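Glycoside Hydrolase (Bacteroides uniformis, PDB 5TA0) probably hydrolyses agarose-derived galactan chains as a family 86 glycoside hydrolase, here a point variant holding neoagarooctaose in its barrel cleft. Local coordinates at residues I323-R335 and R342-L354. Sequence-based numbering, arbitrary orientation.
Sequences ISQYSAQTHDYNR and RDWLRLKSTNSML. With GAL (beta-D-galactopyranose), chain C; AAL (3,6-anhydro-alpha-L-galactopyranose), chain B; GAL (beta-D-galactopyranose), chain D; SO4 (sulfate ion), chain E.
Within the beta-alpha-beta unit of strand 321-326, helix 340-358 and strand 364-369 of the catalytic barrel, the loop that leaves the first strand folds back over the helix. Where it starts, the M353 chain runs antiparallel beside the Y326 ring, CB of M353 lying 3.6 Å from CD1 of Y326. The sulfur stands obliquely to the ring, a Met-aromatic contact that suits a flexible thioether in a buried seam. Small residues allow the close approach that follows: CB of S327 comes to 3.1 Å from OG1 of T350, and the A328 methyl rests by L345 O and S349 OG, which is hydrogen-bonded to D284. Beside them a kink in the R346 chain (chi3 76°) turns its guanidinium, also held by F370, so that S327 OG lies over one face, while water 2 and water 3 lie at its edge. Water 3 links R346 NH2 to OG1 of T330, which donates to N334 OD1 (2.8 Å); the T330 methyl packs on L345. Further along, R342 lays CD against CB of Y333, and its NH2, which also bonds K336, donates a hydrogen bond to Y333 O (3.0 Å, N-H...O 154°), almost in the guanidinium plane. A leucine in place of R342 would probably leave the Y333 carbonyl without this donor and this turn less firmly tied to the helix. On the sugar side, Q329 NE2 donates to O3 of the chain C galactose (2.9 Å) and H331 NE2 to O4 of the same sugar (2.9 Å). Apolar packing, one direct arginine-carbonyl bond and water-mediated links thus join the helix to a loop whose other side hydrogen-bonds a galactose of the bound neoagarooctaose.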
ATOM      1  N   ILE A 323      -1.264  -2.398   3.278  1.00  6.63           N
ATOM      2  CA  ILE A 323      -0.225  -1.357   3.271  1.00  6.96           C
ATOM      3  C   ILE A 323      -0.786  -0.195   4.074  1.00  6.77           C
ATOM      4  O   ILE A 323      -1.485   0.669   3.554  1.00  6.92           O
ATOM      5  CB  ILE A 323       0.245  -0.979   1.848  1.00  7.88           C
ATOM      6  CG1 ILE A 323       0.623  -2.233   1.029  1.00  8.72           C
ATOM      7  CG2 ILE A 323       1.472  -0.094   1.925  1.00  7.93           C
ATOM      8  CD1 ILE A 323      -0.487  -2.738   0.162  1.00  9.45           C
ATOM      9  N   SER A 324      -0.519  -0.176   5.393  1.00  6.47           N
ATOM     10  CA  SER A 324      -1.248   0.742   6.246  1.00  6.62           C
ATOM     11  C   SER A 324      -0.688   2.169   6.285  1.00  6.46           C
ATOM     12  O   SER A 324      -1.331   3.052   6.834  1.00  6.81           O
ATOM     13  CB  SER A 324      -1.384   0.209   7.656  1.00  6.53           C
ATOM     14  OG  SER A 324      -0.150  -0.147   8.224  1.00  7.12           O
ATOM     15  N   GLN A 325       0.501   2.349   5.719  1.00  6.71           N
ATOM     16  CA  GLN A 325       1.096   3.678   5.443  1.00  7.10           C
ATOM     17  C   GLN A 325       1.915   3.582   4.171  1.00  7.11           C
ATOM     18  O   GLN A 325       2.763   2.694   4.076  1.00  7.45           O
ATOM     19  CB  GLN A 325       2.047   4.140   6.544  1.00  7.75           C
ATOM     20  CG  GLN A 325       1.408   4.431   7.901  1.00  8.48           C
ATOM     21  CD  GLN A 325       2.424   4.803   8.970  1.00  9.92           C
ATOM     22  OE1 GLN A 325       3.548   5.307   8.673  1.00 13.07           O
ATOM     23  NE2 GLN A 325       2.053   4.592  10.209  1.00 10.59           N
ATOM     24  N   TYR A 326       1.697   4.490   3.233  1.00  7.00           N
ATOM     25  CA  TYR A 326       2.561   4.572   2.055  1.00  7.28           C
ATOM     26  C   TYR A 326       2.573   5.974   1.499  1.00  7.85           C
ATOM     27  O   TYR A 326       1.665   6.755   1.752  1.00  7.94           O
ATOM     28  CB  TYR A 326       2.145   3.579   0.978  1.00  7.10           C
ATOM     29  CG  TYR A 326       0.899   3.880   0.169  1.00  6.90           C
ATOM     30  CD1 TYR A 326       0.988   4.538  -1.055  1.00  6.83           C
ATOM     31  CD2 TYR A 326      -0.360   3.423   0.570  1.00  7.08           C
ATOM     32  CE1 TYR A 326      -0.121   4.770  -1.844  1.00  6.80           C
ATOM     33  CE2 TYR A 326      -1.498   3.672  -0.211  1.00  7.07           C
ATOM     34  CZ  TYR A 326      -1.363   4.303  -1.425  1.00  6.83           C
ATOM     35  OH  TYR A 326      -2.439   4.524  -2.268  1.00  7.41           O
ATOM     36  N   SER A 327       3.625   6.222   0.730  1.00  8.82           N
ATOM     37  CA  SER A 327       3.837   7.359  -0.206  1.00  9.98           C
ATOM     38  C   SER A 327       5.328   7.685  -0.194  1.00  9.26           C
ATOM     39  O   SER A 327       6.093   6.845  -0.646  1.00 10.10           O
ATOM     40  CB  SER A 327       2.895   8.566  -0.064  1.00 11.12           C
ATOM     41  OG  SER A 327       3.115   9.237   1.147  1.00 12.29           O
ATOM     42  N   ALA A 328       5.707   8.887   0.239  1.00  9.24           N
ATOM     43  CA  ALA A 328       7.130   9.276   0.289  1.00  9.60           C
ATOM     44  C   ALA A 328       7.487   9.732   1.695  1.00 10.22           C
ATOM     45  O   ALA A 328       6.651  10.290   2.429  1.00 11.80           O
ATOM     46  CB  ALA A 328       7.410  10.399  -0.693  1.00  9.88           C
ATOM     47  N   GLN A 329       8.733   9.485   2.071  1.00  9.68           N
ATOM     48  CA  GLN A 329       9.341  10.150   3.209  1.00 10.31           C
ATOM     49  C   GLN A 329      10.278  11.186   2.608  1.00  9.72           C
ATOM     50  O   GLN A 329      11.107  10.827   1.782  1.00 10.77           O
ATOM     51  CB  GLN A 329      10.090   9.148   4.078  1.00 11.55           C
ATOM     52  CG  GLN A 329      10.811   9.820   5.225  1.00 13.26           C
ATOM     53  CD  GLN A 329      11.280   8.898   6.313  1.00 14.95           C
ATOM     54  OE1 GLN A 329      11.237   7.666   6.189  1.00 15.69           O
ATOM     55  NE2 GLN A 329      11.782   9.520   7.408  1.00 16.09           N
ATOM     56  N   THR A 330      10.163  12.426   3.052  1.00  9.65           N
ATOM     57  CA  THR A 330      10.839  13.554   2.396  1.00 10.06           C
ATOM     58  C   THR A 330      11.966  14.125   3.287  1.00  9.84           C
ATOM     59  O   THR A 330      11.890  15.245   3.741  1.00 10.80           O
ATOM     60  CB  THR A 330       9.831  14.652   1.997  1.00  9.89           C
ATOM     61  OG1 THR A 330       9.130  15.126   3.144  1.00 10.43           O
ATOM     62  CG2 THR A 330       8.812  14.135   0.963  1.00  9.96           C
ATOM     63  N   HIS A 331      13.016  13.347   3.489  1.00 10.66           N
ATOM     64  CA  HIS A 331      14.035  13.667   4.527  1.00 10.95           C
ATOM     65  C   HIS A 331      14.555  15.093   4.410  1.00 11.24           C
ATOM     66  O   HIS A 331      14.589  15.814   5.387  1.00 10.96           O
ATOM     67  CB  HIS A 331      15.242  12.773   4.413  1.00 11.59           C
ATOM     68  CG  HIS A 331      14.935  11.335   4.605  1.00 11.96           C
ATOM     69  ND1 HIS A 331      14.439  10.550   3.591  1.00 12.40           N
ATOM     70  CD2 HIS A 331      15.053  10.536   5.684  1.00 12.57           C
ATOM     71  CE1 HIS A 331      14.250   9.325   4.046  1.00 12.64           C
ATOM     72  NE2 HIS A 331      14.602   9.291   5.316  1.00 12.94           N
ATOM     73  N   ASP A 332      14.947  15.475   3.197  1.00 10.98           N
ATOM     74  CA  ASP A 332      15.584  16.787   3.000  1.00 11.51           C
ATOM     75  C   ASP A 332      14.627  17.947   3.202  1.00 11.88           C
ATOM     76  O   ASP A 332      15.070  19.102   3.268  1.00 12.87           O
ATOM     77  CB  ASP A 332      16.242  16.888   1.613  1.00 11.98           C
ATOM     78  CG  ASP A 332      17.417  15.910   1.424  1.00 12.41           C
ATOM     79  OD1 ASP A 332      17.878  15.305   2.401  1.00 13.37           O
ATOM     80  OD2 ASP A 332      17.847  15.732   0.262  1.00 13.50           O
ATOM     81  N   TYR A 333      13.321  17.686   3.325  1.00 11.38           N
ATOM     82  CA  TYR A 333      12.317  18.707   3.581  1.00 11.43           C
ATOM     83  C   TYR A 333      11.619  18.571   4.934  1.00 11.68           C
ATOM     84  O   TYR A 333      10.722  19.329   5.232  1.00 11.74           O
ATOM     85  CB  TYR A 333      11.266  18.686   2.466  1.00 12.13           C
ATOM     86  CG  TYR A 333      11.776  19.280   1.195  1.00 12.39           C
ATOM     87  CD1 TYR A 333      12.528  18.538   0.294  1.00 12.73           C
ATOM     88  CD2 TYR A 333      11.512  20.603   0.889  1.00 13.36           C
ATOM     89  CE1 TYR A 333      13.016  19.117  -0.875  1.00 13.31           C
ATOM     90  CE2 TYR A 333      11.977  21.184  -0.268  1.00 13.84           C
ATOM     91  CZ  TYR A 333      12.740  20.449  -1.137  1.00 13.76           C
ATOM     92  OH  TYR A 333      13.177  21.069  -2.311  1.00 16.40           O
ATOM     93  N   ASN A 334      12.040  17.617   5.753  1.00 12.34           N
ATOM     94  CA  ASN A 334      11.337  17.337   7.012  1.00 13.70           C
ATOM     95  C   ASN A 334      11.744  18.237   8.180  1.00 14.59           C
ATOM     96  O   ASN A 334      11.091  18.204   9.239  1.00 16.36           O
ATOM     97  CB  ASN A 334      11.444  15.856   7.350  1.00 13.97           C
ATOM     98  CG  ASN A 334      10.484  15.012   6.540  1.00 15.00           C
ATOM     99  OD1 ASN A 334       9.581  15.537   5.871  1.00 16.24           O
ATOM    100  ND2 ASN A 334      10.689  13.704   6.577  1.00 15.56           N
ATOM    101  N   ARG A 335      12.764  19.068   7.994  1.00 14.31           N
ATOM    102  CA  ARG A 335      13.048  20.153   8.945  1.00 15.67           C
ATOM    103  C   ARG A 335      12.728  21.530   8.342  1.00 15.09           C
ATOM    104  O   ARG A 335      13.251  22.559   8.778  1.00 16.84           O
ATOM    105  CB  ARG A 335      14.500  20.084   9.433  1.00 17.60           C
ATOM    106  CG  ARG A 335      14.898  18.762  10.085  1.00 20.04           C
ATOM    107  CD  ARG A 335      14.304  18.588  11.470  1.00 21.59           C
ATOM    108  N   ARG A 342       6.677  20.072  -1.192  1.00  9.04           N
ATOM    109  CA  ARG A 342       6.779  18.882  -0.362  1.00  8.90           C
ATOM    110  C   ARG A 342       5.531  18.004  -0.520  1.00  8.48           C
ATOM    111  O   ARG A 342       5.654  16.781  -0.604  1.00  8.13           O
ATOM    112  CB  ARG A 342       7.004  19.270   1.086  1.00  8.92           C
ATOM    113  CG  ARG A 342       7.409  18.081   1.941  1.00  8.99           C
ATOM    114  CD  ARG A 342       7.765  18.470   3.348  1.00  9.15           C
ATOM    115  NE  ARG A 342       6.618  18.932   4.111  1.00  9.16           N
ATOM    116  CZ  ARG A 342       6.700  19.607   5.250  1.00  9.52           C
ATOM    117  NH1 ARG A 342       5.594  20.004   5.857  1.00  9.50           N
ATOM    118  NH2 ARG A 342       7.877  19.915   5.782  1.00 10.11           N
ATOM    119  N   ASP A 343       4.365  18.623  -0.619  1.00  8.08           N
ATOM    120  CA  ASP A 343       3.127  17.871  -0.904  1.00  8.33           C
ATOM    121  C   ASP A 343       3.198  17.160  -2.265  1.00  8.49           C
ATOM    122  O   ASP A 343       2.769  16.004  -2.372  1.00  8.38           O
ATOM    123  CB  ASP A 343       1.899  18.756  -0.842  1.00  8.26           C
ATOM    124  CG  ASP A 343       1.449  19.119   0.561  1.00  8.51           C
ATOM    125  OD1 ASP A 343       1.946  18.545   1.546  1.00  8.81           O
ATOM    126  OD2 ASP A 343       0.585  20.025   0.651  1.00  9.30           O
ATOM    127  N   TRP A 344       3.739  17.804  -3.303  1.00  8.46           N
ATOM    128  CA  TRP A 344       3.936  17.161  -4.607  1.00  8.73           C
ATOM    129  C   TRP A 344       4.786  15.890  -4.482  1.00  8.34           C
ATOM    130  O   TRP A 344       4.467  14.838  -5.058  1.00  8.17           O
ATOM    131  CB  TRP A 344       4.573  18.115  -5.629  1.00  8.98           C
ATOM    132  CG  TRP A 344       5.137  17.427  -6.820  1.00  9.30           C
ATOM    133  CD1 TRP A 344       6.456  17.235  -7.113  1.00  9.26           C
ATOM    134  CD2 TRP A 344       4.407  16.741  -7.844  1.00  9.84           C
ATOM    135  NE1 TRP A 344       6.596  16.520  -8.265  1.00  9.77           N
ATOM    136  CE2 TRP A 344       5.353  16.194  -8.738  1.00  9.69           C
ATOM    137  CE3 TRP A 344       3.042  16.542  -8.101  1.00 10.13           C
ATOM    138  CZ2 TRP A 344       4.981  15.475  -9.879  1.00 10.11           C
ATOM    139  CZ3 TRP A 344       2.677  15.795  -9.232  1.00 10.59           C
ATOM    140  CH2 TRP A 344       3.646  15.281 -10.100  1.00 10.40           C
ATOM    141  N   LEU A 345       5.841  15.954  -3.677  1.00  8.12           N
ATOM    142  CA  LEU A 345       6.688  14.777  -3.476  1.00  8.33           C
ATOM    143  C   LEU A 345       5.871  13.604  -2.956  1.00  8.24           C
ATOM    144  O   LEU A 345       6.058  12.489  -3.406  1.00  8.47           O
ATOM    145  CB  LEU A 345       7.860  15.066  -2.543  1.00  9.18           C
ATOM    146  CG  LEU A 345       8.881  16.090  -3.073  1.00  9.42           C
ATOM    147  CD1 LEU A 345       9.955  16.261  -2.019  1.00 10.27           C
ATOM    148  CD2 LEU A 345       9.511  15.682  -4.394  1.00  9.82           C
ATOM    149  N   ARG A 346       4.937  13.896  -2.064  1.00  7.93           N
ATOM    150  CA  ARG A 346       4.043  12.846  -1.545  1.00  7.99           C
ATOM    151  C   ARG A 346       3.033  12.409  -2.612  1.00  7.83           C
ATOM    152  O   ARG A 346       2.788  11.198  -2.789  1.00  7.90           O
ATOM    153  CB  ARG A 346       3.314  13.352  -0.301  1.00  8.55           C
ATOM    154  CG  ARG A 346       4.240  13.790   0.826  1.00  9.77           C
ATOM    155  CD  ARG A 346       3.424  14.093   2.071  1.00 10.37           C
ATOM    156  NE  ARG A 346       3.016  12.850   2.699  1.00 11.88           N
ATOM    157  CZ  ARG A 346       3.825  12.088   3.435  1.00 12.04           C
ATOM    158  NH1 ARG A 346       3.406  10.925   3.926  1.00 12.61           N
ATOM    159  NH2 ARG A 346       5.062  12.480   3.725  1.00 13.00           N
ATOM    160  N   LEU A 347       2.446  13.368  -3.295  1.00  7.50           N
ATOM    161  CA  LEU A 347       1.423  13.082  -4.322  1.00  7.58           C
ATOM    162  C   LEU A 347       1.927  12.103  -5.370  1.00  7.94           C
ATOM    163  O   LEU A 347       1.234  11.133  -5.756  1.00  8.03           O
ATOM    164  CB  LEU A 347       0.924  14.371  -4.999  1.00  7.67           C
ATOM    165  CG  LEU A 347      -0.006  15.226  -4.151  1.00  8.06           C
ATOM    166  CD1 LEU A 347      -0.114  16.616  -4.754  1.00  8.25           C
ATOM    167  CD2 LEU A 347      -1.379  14.585  -4.004  1.00  7.92           C
ATOM    168  N   LYS A 348       3.115  12.360  -5.914  1.00  8.04           N
ATOM    169  CA  LYS A 348       3.572  11.540  -7.053  1.00  8.82           C
ATOM    170  C   LYS A 348       3.862  10.111  -6.634  1.00  8.27           C
ATOM    171  O   LYS A 348       3.631   9.179  -7.396  1.00  8.80           O
ATOM    172  CB  LYS A 348       4.750  12.188  -7.796  1.00  9.33           C
ATOM    173  CG  LYS A 348       6.050  12.259  -7.045  1.00  9.97           C
ATOM    174  CD  LYS A 348       7.090  13.059  -7.832  1.00 10.76           C
ATOM    175  CE  LYS A 348       8.380  13.308  -7.083  1.00 11.27           C
ATOM    176  NZ  LYS A 348       9.265  12.113  -7.035  1.00 10.81           N
ATOM    177  N   SER A 349       4.363   9.923  -5.406  1.00  7.54           N
ATOM    178  CA  SER A 349       4.559   8.573  -4.884  1.00  7.79           C
ATOM    179  C   SER A 349       3.223   7.884  -4.635  1.00  7.53           C
ATOM    180  O   SER A 349       3.084   6.696  -4.939  1.00  7.46           O
ATOM    181  CB  SER A 349       5.395   8.611  -3.611  1.00  7.96           C
ATOM    182  OG  SER A 349       6.761   8.874  -3.928  1.00  8.28           O
ATOM    183  N   THR A 350       2.264   8.622  -4.099  1.00  7.37           N
ATOM    184  CA  THR A 350       0.953   8.051  -3.835  1.00  7.58           C
ATOM    185  C   THR A 350       0.300   7.514  -5.093  1.00  7.79           C
ATOM    186  O   THR A 350      -0.176   6.363  -5.106  1.00  7.69           O
ATOM    187  CB  THR A 350       0.008   9.063  -3.174  1.00  7.94           C
ATOM    188  OG1 THR A 350       0.603   9.547  -1.974  1.00  8.94           O
ATOM    189  CG2 THR A 350      -1.302   8.375  -2.802  1.00  8.40           C
ATOM    190  N   ASN A 351       0.265   8.317  -6.150  1.00  7.30           N
ATOM    191  CA  ASN A 351      -0.418   7.894  -7.359  1.00  7.48           C
ATOM    192  C   ASN A 351       0.219   6.651  -7.981  1.00  7.59           C
ATOM    193  O   ASN A 351      -0.484   5.728  -8.393  1.00  7.41           O
ATOM    194  CB  ASN A 351      -0.458   9.035  -8.385  1.00  7.64           C
ATOM    195  CG  ASN A 351      -1.539  10.039  -8.104  1.00  8.17           C
ATOM    196  OD1 ASN A 351      -2.625   9.707  -7.672  1.00  8.38           O
ATOM    197  ND2 ASN A 351      -1.233  11.296  -8.308  1.00  8.62           N
ATOM    198  N   SER A 352       1.550   6.612  -8.059  1.00  7.46           N
ATOM    199  CA  SER A 352       2.226   5.468  -8.639  1.00  7.32           C
ATOM    200  C   SER A 352       2.013   4.208  -7.809  1.00  7.05           C
ATOM    201  O   SER A 352       1.683   3.149  -8.353  1.00  7.23           O
ATOM    202  CB  SER A 352       3.718   5.705  -8.868  1.00  7.57           C
ATOM    203  OG  SER A 352       3.935   6.731  -9.819  1.00  8.29           O
ATOM    204  N   MET A 353       2.221   4.293  -6.484  1.00  6.81           N
ATOM    205  CA  MET A 353       2.025   3.123  -5.654  1.00  6.73           C
ATOM    206  C   MET A 353       0.586   2.603  -5.718  1.00  6.80           C
ATOM    207  O   MET A 353       0.368   1.380  -5.810  1.00  6.48           O
ATOM    208  CB  MET A 353       2.407   3.450  -4.224  1.00  6.84           C
ATOM    209  CG  MET A 353       3.907   3.648  -4.050  1.00  6.69           C
ATOM    210  SD  MET A 353       4.352   3.643  -2.301  1.00  7.81           S
ATOM    211  CE  MET A 353       6.122   3.859  -2.451  1.00  7.57           C
ATOM    212  N   LEU A 354      -0.379   3.525  -5.699  1.00  6.75           N
ATOM    213  CA  LEU A 354      -1.781   3.150  -5.826  1.00  6.99           C
ATOM    214  C   LEU A 354      -2.029   2.328  -7.071  1.00  7.18           C
ATOM    215  O   LEU A 354      -2.672   1.293  -7.006  1.00  7.22           O
ATOM    216  CB  LEU A 354      -2.680   4.369  -5.820  1.00  7.19           C
ATOM    217  CG  LEU A 354      -4.155   4.107  -6.155  1.00  7.28           C
ATOM    218  CD1 LEU A 354      -4.788   3.060  -5.241  1.00  7.30           C
ATOM    219  CD2 LEU A 354      -4.946   5.396  -6.048  1.00  7.87           C
TER
HETATM  220  C1  GAL C   1      16.787   8.293   8.528  1.00 22.38           C
HETATM  221  C2  GAL C   1      15.434   8.805   8.975  1.00 21.70           C
HETATM  222  C3  GAL C   1      14.498   7.659   9.348  1.00 20.38           C
HETATM  223  C4  GAL C   1      14.472   6.606   8.249  1.00 19.86           C
HETATM  224  C5  GAL C   1      15.895   6.168   7.928  1.00 21.07           C
HETATM  225  C6  GAL C   1      15.926   5.068   6.886  1.00 21.53           C
HETATM  226  O1  GAL C   1      17.633   9.359   8.056  1.00 25.69           O
HETATM  227  O2  GAL C   1      15.562   9.645  10.120  1.00 24.04           O
HETATM  228  O3  GAL C   1      13.221   8.259   9.586  1.00 20.87           O
HETATM  229  O4  GAL C   1      13.866   7.125   7.056  1.00 17.90           O
HETATM  230  O5  GAL C   1      16.615   7.326   7.479  1.00 22.45           O
HETATM  231  O6  GAL C   1      17.274   4.663   6.643  1.00 22.75           O
HETATM  232  C1  AAL B   2      12.323   7.477  10.378  1.00 20.77           C
HETATM  233  C2  AAL B   2      11.559   8.442  11.283  1.00 21.83           C
HETATM  234  C3  AAL B   2      10.347   7.723  11.820  1.00 21.13           C
HETATM  235  C4  AAL B   2       9.447   7.270  10.705  1.00 21.49           C
HETATM  236  C5  AAL B   2      10.282   6.136  10.184  1.00 20.39           C
HETATM  237  C6  AAL B   2      10.654   5.418  11.460  1.00 19.54           C
HETATM  238  O2  AAL B   2      11.142   9.606  10.557  1.00 22.06           O
HETATM  239  O3  AAL B   2      10.777   6.487  12.424  1.00 20.95           O
HETATM  240  O4  AAL B   2       8.266   6.747  11.267  1.00 23.12           O
HETATM  241  O5  AAL B   2      11.428   6.711   9.552  1.00 18.88           O
HETATM  242  C1  GAL D   3       7.090   7.451  10.862  1.00 21.92           C
HETATM  243  C2  GAL D   3       5.982   6.752  11.635  1.00 21.69           C
HETATM  244  C3  GAL D   3       4.699   7.557  11.754  1.00 21.98           C
HETATM  245  C4  GAL D   3       4.940   9.058  11.872  1.00 23.58           C
HETATM  246  C5  GAL D   3       5.970   9.562  10.899  1.00 23.51           C
HETATM  247  C6  GAL D   3       6.284  11.066  10.996  1.00 24.53           C
HETATM  248  O2  GAL D   3       5.650   5.532  10.988  1.00 20.73           O
HETATM  249  O3  GAL D   3       4.112   7.056  12.965  1.00 21.27           O
HETATM  250  O4  GAL D   3       5.377   9.327  13.217  1.00 24.18           O
HETATM  251  O5  GAL D   3       7.166   8.841  11.191  1.00 23.29           O
HETATM  252  O6  GAL D   3       5.153  11.904  10.697  1.00 23.51           O
HETATM  253  S   SO4 E 702      13.194  12.529   9.185  1.00 37.29           S
HETATM  254  O1  SO4 E 702      12.231  12.239   8.099  1.00 37.09           O
HETATM  255  O2  SO4 E 702      13.420  11.304  10.003  1.00 37.72           O
HETATM  256  O3  SO4 E 702      12.629  13.589  10.055  1.00 38.42           O
HETATM  257  O4  SO4 E 702      14.469  12.974   8.569  1.00 40.35           O
HETATM  258  O   HOH W   1       0.939  11.398   1.666  1.00 18.61           O
HETATM  259  O   HOH W   2       5.627  10.180   5.649  1.00 35.02           O
HETATM  260  O   HOH W   3       6.305  15.081   3.596  1.00 14.16           O